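Local coordinates for malonyl CoA:acyl carrier protein malonyltransferase (PDB 1NM2) that probably transfers the malonyl group from malonyl-CoA to the holo acyl carrier protein, supplying malonyl units for fatty acid biosynthesis, at residues M2-A7 with F89-A95; V94-S98 with P255-D259. All blocks are in the same frame, centred on the assembly; numbering follows the deposited sequence.

The N-terminal strand 3-7 is followed by an excursion of about 80 residues with helices but no strand, and interaction 1 closes that loop when the chain returns alongside it at 89-95. Without a break the chain runs on into 94-98, where interaction 2 begins. Its loop is longer, passing through helices and through the smaller mixed sheet before 255-259 comes back beside 94-98. The two loops follow one another, sharing only V94 and A95, and neither nest nor cross. The contact centres lie about 14 Å apart, joined by a probable A7 O to H97 N hydrogen bond and by V6 packing on W258. Interaction 1 joins two neighbouring strands of the parallel core sheet; interaction 2 ties it to the mixed sheet.

Interaction 1 of 2, residues M2-A7 with F89-A95; sequences MLVLVA and FTPGAVA
V4, L5 and V6 of strand 3-7 pair with A93, V94 and A95 as parallel neighbours, the two short strand axes approaching to 4.7 Å. L3 O starts the pairing by accepting two N-H groups, G92 N at 2.8 Å and A93 N at 3.3 Å, where the incoming loop passes into the strand. L5 then uses both its polar backbone atoms, its N giving to A93 O and its O accepting from A95 N, and A7 N closes on A95 O. CA-H groups of V4 and V6 lean on the A93 and A95 carbonyls between these bonds.

The strands are neighbours in the central parallel sheet of the alpha/beta hydrolase-like core, linked by a helical beta-alpha-beta crossover. Helix 258-267 covers the face carrying V4, V6 and A95, through F265 and W258. On the other face, F107 of helix 100-107 meets L5 and V94.

On that second face L5 CB meets both P91 CB and V94 CG1, 4.1 Å from each. L3 holds CG anti to its own N (chi1 169°), which sends CD2 to F89 CE1 at 3.8 Å; the two side chains cross at about a right angle, and L5 CD2 reaches F89 CZ more loosely. Just before the strand, the M2 chain bends twice and lays SD against G92 CA at 3.5 Å, on the side where G92 has no side chain, while M2 CE touches A93 CB.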
ATOM      1  N   MET A   2      13.180  16.993   6.107  1.00 30.39           N
ATOM      2  CA  MET A   2      12.022  16.185   6.459  1.00 29.21           C
ATOM      3  C   MET A   2      12.019  14.932   5.583  1.00 27.53           C
ATOM      4  O   MET A   2      11.873  15.016   4.362  1.00 26.29           O
ATOM      5  CB  MET A   2      10.739  16.992   6.229  1.00 31.73           C
ATOM      6  CG  MET A   2       9.720  16.918   7.367  1.00 36.51           C
ATOM      7  SD  MET A   2       8.955  15.301   7.576  1.00 40.69           S
ATOM      8  CE  MET A   2       7.606  15.425   6.430  1.00 41.47           C
ATOM      9  N   LEU A   3      12.206  13.775   6.215  1.00 26.22           N
ATOM     10  CA  LEU A   3      12.223  12.497   5.512  1.00 25.20           C
ATOM     11  C   LEU A   3      10.905  11.772   5.712  1.00 24.71           C
ATOM     12  O   LEU A   3      10.410  11.672   6.836  1.00 24.96           O
ATOM     13  CB  LEU A   3      13.356  11.600   6.033  1.00 25.16           C
ATOM     14  CG  LEU A   3      13.306  10.141   5.550  1.00 25.27           C
ATOM     15  CD1 LEU A   3      13.706  10.077   4.083  1.00 24.12           C
ATOM     16  CD2 LEU A   3      14.231   9.275   6.390  1.00 25.84           C
ATOM     17  N   VAL A   4      10.348  11.259   4.620  1.00 24.33           N
ATOM     18  CA  VAL A   4       9.089  10.527   4.674  1.00 23.34           C
ATOM     19  C   VAL A   4       9.331   9.085   4.256  1.00 21.40           C
ATOM     20  O   VAL A   4       9.836   8.819   3.165  1.00 22.64           O
ATOM     21  CB  VAL A   4       8.038  11.151   3.731  1.00 24.18           C
ATOM     22  CG1 VAL A   4       6.744  10.349   3.781  1.00 24.77           C
ATOM     23  CG2 VAL A   4       7.785  12.597   4.126  1.00 24.70           C
ATOM     24  N   LEU A   5       8.981   8.154   5.133  1.00 19.93           N
ATOM     25  CA  LEU A   5       9.160   6.737   4.852  1.00 18.22           C
ATOM     26  C   LEU A   5       7.824   6.171   4.374  1.00 17.25           C
ATOM     27  O   LEU A   5       6.841   6.214   5.105  1.00 16.21           O
ATOM     28  CB  LEU A   5       9.625   6.022   6.123  1.00 20.54           C
ATOM     29  CG  LEU A   5       9.966   4.531   6.076  1.00 21.87           C
ATOM     30  CD1 LEU A   5      11.074   4.282   5.073  1.00 21.83           C
ATOM     31  CD2 LEU A   5      10.392   4.069   7.468  1.00 21.65           C
ATOM     32  N   VAL A   6       7.779   5.658   3.146  1.00 16.63           N
ATOM     33  CA  VAL A   6       6.537   5.107   2.617  1.00 15.22           C
ATOM     34  C   VAL A   6       6.649   3.630   2.233  1.00 14.90           C
ATOM     35  O   VAL A   6       7.731   3.131   1.923  1.00 13.63           O
ATOM     36  CB  VAL A   6       6.030   5.906   1.381  1.00 15.86           C
ATOM     37  CG1 VAL A   6       5.872   7.387   1.738  1.00 16.86           C
ATOM     38  CG2 VAL A   6       6.981   5.726   0.204  1.00 14.21           C
ATOM     39  N   ALA A   7       5.517   2.934   2.273  1.00 15.02           N
ATOM     40  CA  ALA A   7       5.462   1.512   1.937  1.00 13.88           C
ATOM     41  C   ALA A   7       4.466   1.299   0.794  1.00 14.36           C
ATOM     42  O   ALA A   7       3.381   1.886   0.795  1.00 11.54           O
ATOM     43  CB  ALA A   7       5.036   0.708   3.160  1.00 14.33           C
ATOM     44  N   PHE A  89      17.160   5.214  13.423  1.00 37.31           N
ATOM     45  CA  PHE A  89      16.686   6.499  12.923  1.00 35.04           C
ATOM     46  C   PHE A  89      15.171   6.616  13.030  1.00 32.93           C
ATOM     47  O   PHE A  89      14.462   5.615  13.106  1.00 30.44           O
ATOM     48  CB  PHE A  89      17.123   6.697  11.463  1.00 36.44           C
ATOM     49  CG  PHE A  89      16.154   6.147  10.450  1.00 37.82           C
ATOM     50  CD1 PHE A  89      15.161   6.957   9.906  1.00 37.73           C
ATOM     51  CD2 PHE A  89      16.233   4.819  10.039  1.00 38.33           C
ATOM     52  CE1 PHE A  89      14.264   6.454   8.968  1.00 36.35           C
ATOM     53  CE2 PHE A  89      15.340   4.306   9.103  1.00 37.70           C
ATOM     54  CZ  PHE A  89      14.353   5.127   8.565  1.00 37.60           C
ATOM     55  N   THR A  90      14.688   7.851  13.034  1.00 30.41           N
ATOM     56  CA  THR A  90      13.263   8.125  13.123  1.00 29.72           C
ATOM     57  C   THR A  90      12.885   9.090  12.004  1.00 28.97           C
ATOM     58  O   THR A  90      13.393  10.206  11.942  1.00 29.69           O
ATOM     59  CB  THR A  90      12.911   8.764  14.486  1.00 30.39           C
ATOM     60  OG1 THR A  90      13.250   7.854  15.538  1.00 28.36           O
ATOM     61  CG2 THR A  90      11.425   9.091  14.563  1.00 29.50           C
ATOM     62  N   PRO A  91      11.997   8.664  11.092  1.00 28.69           N
ATOM     63  CA  PRO A  91      11.583   9.534   9.988  1.00 26.85           C
ATOM     64  C   PRO A  91      10.680  10.674  10.450  1.00 25.84           C
ATOM     65  O   PRO A  91      10.123  10.622  11.549  1.00 24.92           O
ATOM     66  CB  PRO A  91      10.862   8.572   9.049  1.00 26.32           C
ATOM     67  CG  PRO A  91      10.230   7.612   9.999  1.00 27.86           C
ATOM     68  CD  PRO A  91      11.348   7.344  10.991  1.00 27.74           C
ATOM     69  N   GLY A  92      10.540  11.697   9.608  1.00 23.75           N
ATOM     70  CA  GLY A  92       9.686  12.826   9.943  1.00 21.58           C
ATOM     71  C   GLY A  92       8.216  12.447   9.853  1.00 21.25           C
ATOM     72  O   GLY A  92       7.379  12.980  10.583  1.00 21.52           O
ATOM     73  N   ALA A  93       7.896  11.521   8.953  1.00 18.30           N
ATOM     74  CA  ALA A  93       6.521  11.063   8.781  1.00 16.24           C
ATOM     75  C   ALA A  93       6.494   9.750   8.013  1.00 15.94           C
ATOM     76  O   ALA A  93       7.462   9.401   7.337  1.00 15.20           O
ATOM     77  CB  ALA A  93       5.710  12.111   8.041  1.00 14.57           C
ATOM     78  N   VAL A  94       5.382   9.023   8.123  1.00 15.82           N
ATOM     79  CA  VAL A  94       5.230   7.751   7.424  1.00 14.29           C
ATOM     80  C   VAL A  94       3.872   7.644   6.746  1.00 14.37           C
ATOM     81  O   VAL A  94       2.911   8.303   7.142  1.00 15.33           O
ATOM     82  CB  VAL A  94       5.378   6.552   8.382  1.00 15.82           C
ATOM     83  CG1 VAL A  94       6.766   6.563   9.006  1.00 16.84           C
ATOM     84  CG2 VAL A  94       4.280   6.591   9.452  1.00 16.48           C
ATOM     85  N   ALA A  95       3.800   6.813   5.713  1.00 14.88           N
ATOM     86  CA  ALA A  95       2.549   6.597   4.993  1.00 14.89           C
ATOM     87  C   ALA A  95       2.731   5.409   4.052  1.00 14.76           C
ATOM     88  O   ALA A  95       3.852   4.927   3.853  1.00 13.73           O
ATOM     89  CB  ALA A  95       2.162   7.851   4.211  1.00 12.79           C
TER

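Interaction 2 of 2, residues V94-S98 with P255-D259; sequences VAGHS and PVRWD. With ACY (acetic acid), chain D.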
ATOM      1  N   VAL A  94       5.382   9.023   8.123  1.00 15.82           N
ATOM      2  CA  VAL A  94       5.230   7.751   7.424  1.00 14.29           C
ATOM      3  C   VAL A  94       3.872   7.644   6.746  1.00 14.37           C
ATOM      4  O   VAL A  94       2.911   8.303   7.142  1.00 15.33           O
ATOM      5  CB  VAL A  94       5.378   6.552   8.382  1.00 15.82           C
ATOM      6  CG1 VAL A  94       6.766   6.563   9.006  1.00 16.84           C
ATOM      7  CG2 VAL A  94       4.280   6.591   9.452  1.00 16.48           C
ATOM      8  N   ALA A  95       3.800   6.813   5.713  1.00 14.88           N
ATOM      9  CA  ALA A  95       2.549   6.597   4.993  1.00 14.89           C
ATOM     10  C   ALA A  95       2.731   5.409   4.052  1.00 14.76           C
ATOM     11  O   ALA A  95       3.852   4.927   3.853  1.00 13.73           O
ATOM     12  CB  ALA A  95       2.162   7.851   4.211  1.00 12.79           C
ATOM     13  N   GLY A  96       1.633   4.923   3.491  1.00 13.84           N
ATOM     14  CA  GLY A  96       1.724   3.791   2.589  1.00 15.15           C
ATOM     15  C   GLY A  96       0.511   3.711   1.689  1.00 15.46           C
ATOM     16  O   GLY A  96      -0.515   4.319   1.979  1.00 15.51           O
ATOM     17  N   HIS A  97       0.628   2.952   0.602  1.00 16.65           N
ATOM     18  CA  HIS A  97      -0.470   2.817  -0.344  1.00 17.61           C
ATOM     19  C   HIS A  97      -1.316   1.574  -0.054  1.00 16.73           C
ATOM     20  O   HIS A  97      -0.875   0.451  -0.273  1.00 13.78           O
ATOM     21  CB  HIS A  97       0.085   2.764  -1.773  1.00 17.37           C
ATOM     22  CG  HIS A  97      -0.918   3.128  -2.823  1.00 18.86           C
ATOM     23  ND1 HIS A  97      -1.949   2.290  -3.193  1.00 16.63           N
ATOM     24  CD2 HIS A  97      -1.068   4.257  -3.554  1.00 15.72           C
ATOM     25  CE1 HIS A  97      -2.690   2.889  -4.110  1.00 18.08           C
ATOM     26  NE2 HIS A  97      -2.177   4.084  -4.346  1.00 17.43           N
ATOM     27  N   SER A  98      -2.528   1.802   0.443  1.00 16.67           N
ATOM     28  CA  SER A  98      -3.470   0.736   0.782  1.00 16.71           C
ATOM     29  C   SER A  98      -2.884  -0.236   1.812  1.00 16.47           C
ATOM     30  O   SER A  98      -2.887   0.058   3.005  1.00 16.21           O
ATOM     31  CB  SER A  98      -3.896  -0.019  -0.480  1.00 18.40           C
ATOM     32  OG  SER A  98      -5.065  -0.782  -0.225  1.00 15.34           O
ATOM     33  N   PRO A 255     -11.977   5.012  -1.221  1.00 15.49           N
ATOM     34  CA  PRO A 255     -10.956   5.363  -2.220  1.00 14.69           C
ATOM     35  C   PRO A 255      -9.595   5.679  -1.581  1.00 15.20           C
ATOM     36  O   PRO A 255      -9.529   6.183  -0.458  1.00 14.15           O
ATOM     37  CB  PRO A 255     -11.549   6.597  -2.896  1.00 12.62           C
ATOM     38  CG  PRO A 255     -13.035   6.347  -2.813  1.00 13.63           C
ATOM     39  CD  PRO A 255     -13.187   5.842  -1.391  1.00 15.73           C
ATOM     40  N   VAL A 256      -8.516   5.388  -2.304  1.00 15.95           N
ATOM     41  CA  VAL A 256      -7.166   5.673  -1.825  1.00 16.07           C
ATOM     42  C   VAL A 256      -6.759   7.046  -2.366  1.00 16.89           C
ATOM     43  O   VAL A 256      -6.512   7.201  -3.562  1.00 14.74           O
ATOM     44  CB  VAL A 256      -6.140   4.624  -2.330  1.00 18.62           C
ATOM     45  CG1 VAL A 256      -4.728   5.063  -1.971  1.00 17.66           C
ATOM     46  CG2 VAL A 256      -6.433   3.250  -1.715  1.00 18.22           C
ATOM     47  N   ARG A 257      -6.698   8.042  -1.489  1.00 14.00           N
ATOM     48  CA  ARG A 257      -6.315   9.378  -1.920  1.00 14.93           C
ATOM     49  C   ARG A 257      -4.826   9.604  -1.718  1.00 14.36           C
ATOM     50  O   ARG A 257      -4.418  10.401  -0.870  1.00 14.55           O
ATOM     51  CB  ARG A 257      -7.116  10.442  -1.161  1.00 15.97           C
ATOM     52  CG  ARG A 257      -8.606  10.432  -1.505  1.00 20.16           C
ATOM     53  CD  ARG A 257      -8.814  10.569  -3.011  1.00 20.95           C
ATOM     54  NE  ARG A 257      -8.308  11.841  -3.517  1.00 23.23           N
ATOM     55  CZ  ARG A 257      -8.900  13.017  -3.317  1.00 26.10           C
ATOM     56  NH1 ARG A 257      -8.364  14.128  -3.814  1.00 25.32           N
ATOM     57  NH2 ARG A 257     -10.036  13.082  -2.636  1.00 26.57           N
ATOM     58  N   TRP A 258      -4.020   8.897  -2.501  1.00 13.26           N
ATOM     59  CA  TRP A 258      -2.572   9.032  -2.404  1.00 15.30           C
ATOM     60  C   TRP A 258      -2.169  10.430  -2.861  1.00 16.81           C
ATOM     61  O   TRP A 258      -1.135  10.958  -2.443  1.00 18.19           O
ATOM     62  CB  TRP A 258      -1.863   7.977  -3.257  1.00 15.08           C
ATOM     63  CG  TRP A 258      -0.382   7.966  -3.016  1.00 15.62           C
ATOM     64  CD1 TRP A 258       0.602   8.329  -3.893  1.00 16.83           C
ATOM     65  CD2 TRP A 258       0.274   7.635  -1.790  1.00 15.60           C
ATOM     66  NE1 TRP A 258       1.836   8.249  -3.284  1.00 16.89           N
ATOM     67  CE2 TRP A 258       1.663   7.822  -1.993  1.00 15.50           C
ATOM     68  CE3 TRP A 258      -0.176   7.201  -0.535  1.00 14.60           C
ATOM     69  CZ2 TRP A 258       2.606   7.588  -0.986  1.00 16.49           C
ATOM     70  CZ3 TRP A 258       0.761   6.970   0.468  1.00 16.85           C
ATOM     71  CH2 TRP A 258       2.140   7.162   0.234  1.00 16.23           C
ATOM     72  N   ASP A 259      -2.997  11.031  -3.715  1.00 16.60           N
ATOM     73  CA  ASP A 259      -2.732  12.380  -4.197  1.00 17.83           C
ATOM     74  C   ASP A 259      -2.664  13.348  -3.010  1.00 17.78           C
ATOM     75  O   ASP A 259      -1.752  14.177  -2.911  1.00 18.02           O
ATOM     76  CB  ASP A 259      -3.837  12.834  -5.166  1.00 19.44           C
ATOM     77  CG  ASP A 259      -5.211  12.885  -4.516  1.00 20.71           C
ATOM     78  OD1 ASP A 259      -5.946  13.866  -4.769  1.00 21.62           O
ATOM     79  OD2 ASP A 259      -5.567  11.948  -3.763  1.00 19.54           O
TER
HETATM   80  C   ACY D 425      -5.552  -3.269  -2.000  1.00 46.79           C
HETATM   81  O   ACY D 425      -5.056  -4.421  -2.344  1.00 47.17           O
HETATM   82  OXT ACY D 425      -5.968  -2.922  -0.843  1.00 46.92           O
HETATM   83  CH3 ACY D 425      -5.612  -2.265  -3.140  1.00 45.31           C
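A95 meets W258 first, its CB lying 4.0 Å from CH2 at the far end of the indole. One residue on, G96 O comes within 3.3 Å of W258 CZ3, while the same oxygen accepts a hydrogen bond from N232 ND2. H97 fills the middle of the contact. CG stands anti to the backbone N, carrying the imidazole toward V256 and W258: V256 CG1 sits over one ring face in a CH-pi contact, 3.8 Å from the ring centroid, and H97 CD2 approaches W258 CG at 3.8 Å with the two ring planes 51° apart. The imidazole is further fixed by N164 OD1, which bonds NE2. Replacing W258 by alanine is likely to open a gap beside A95, G96 and V6 and leave the CD2 side of H97 without its neighbour, the ring then held chiefly by N164 and V256. S98 ends the segment in a strained backbone (phi 58°, psi -100°), and its CB touches V256 CG2 at 4.3 Å. This turn and the G96-S98-G100 pattern fit a nucleophile elbow.

The short, weakly bonded strand 256-257 lies at the edge of the smaller mixed sheet next to strand 159-165, so the contact ties that sheet to the hydrolase-like core. Turned away from 94-98, R257, at the N-cap of helix 258-267, grips D259 side-on in a salt bridge: NH1 meets OD1 at 2.6 Å in the guanidinium plane, NE reaches OD2.

S98 OG is hydrogen-bonded to H202 NE2 and R123 NH2, and lies a doubtfully short 2.4 Å from the acetate OXT. R123 NH1 also holds the acetate, which mimics a malonyl group; this is consistent with S98 being the residue that takes up the malonyl group, as in related acyltransferases, with R123 receiving its carboxylate.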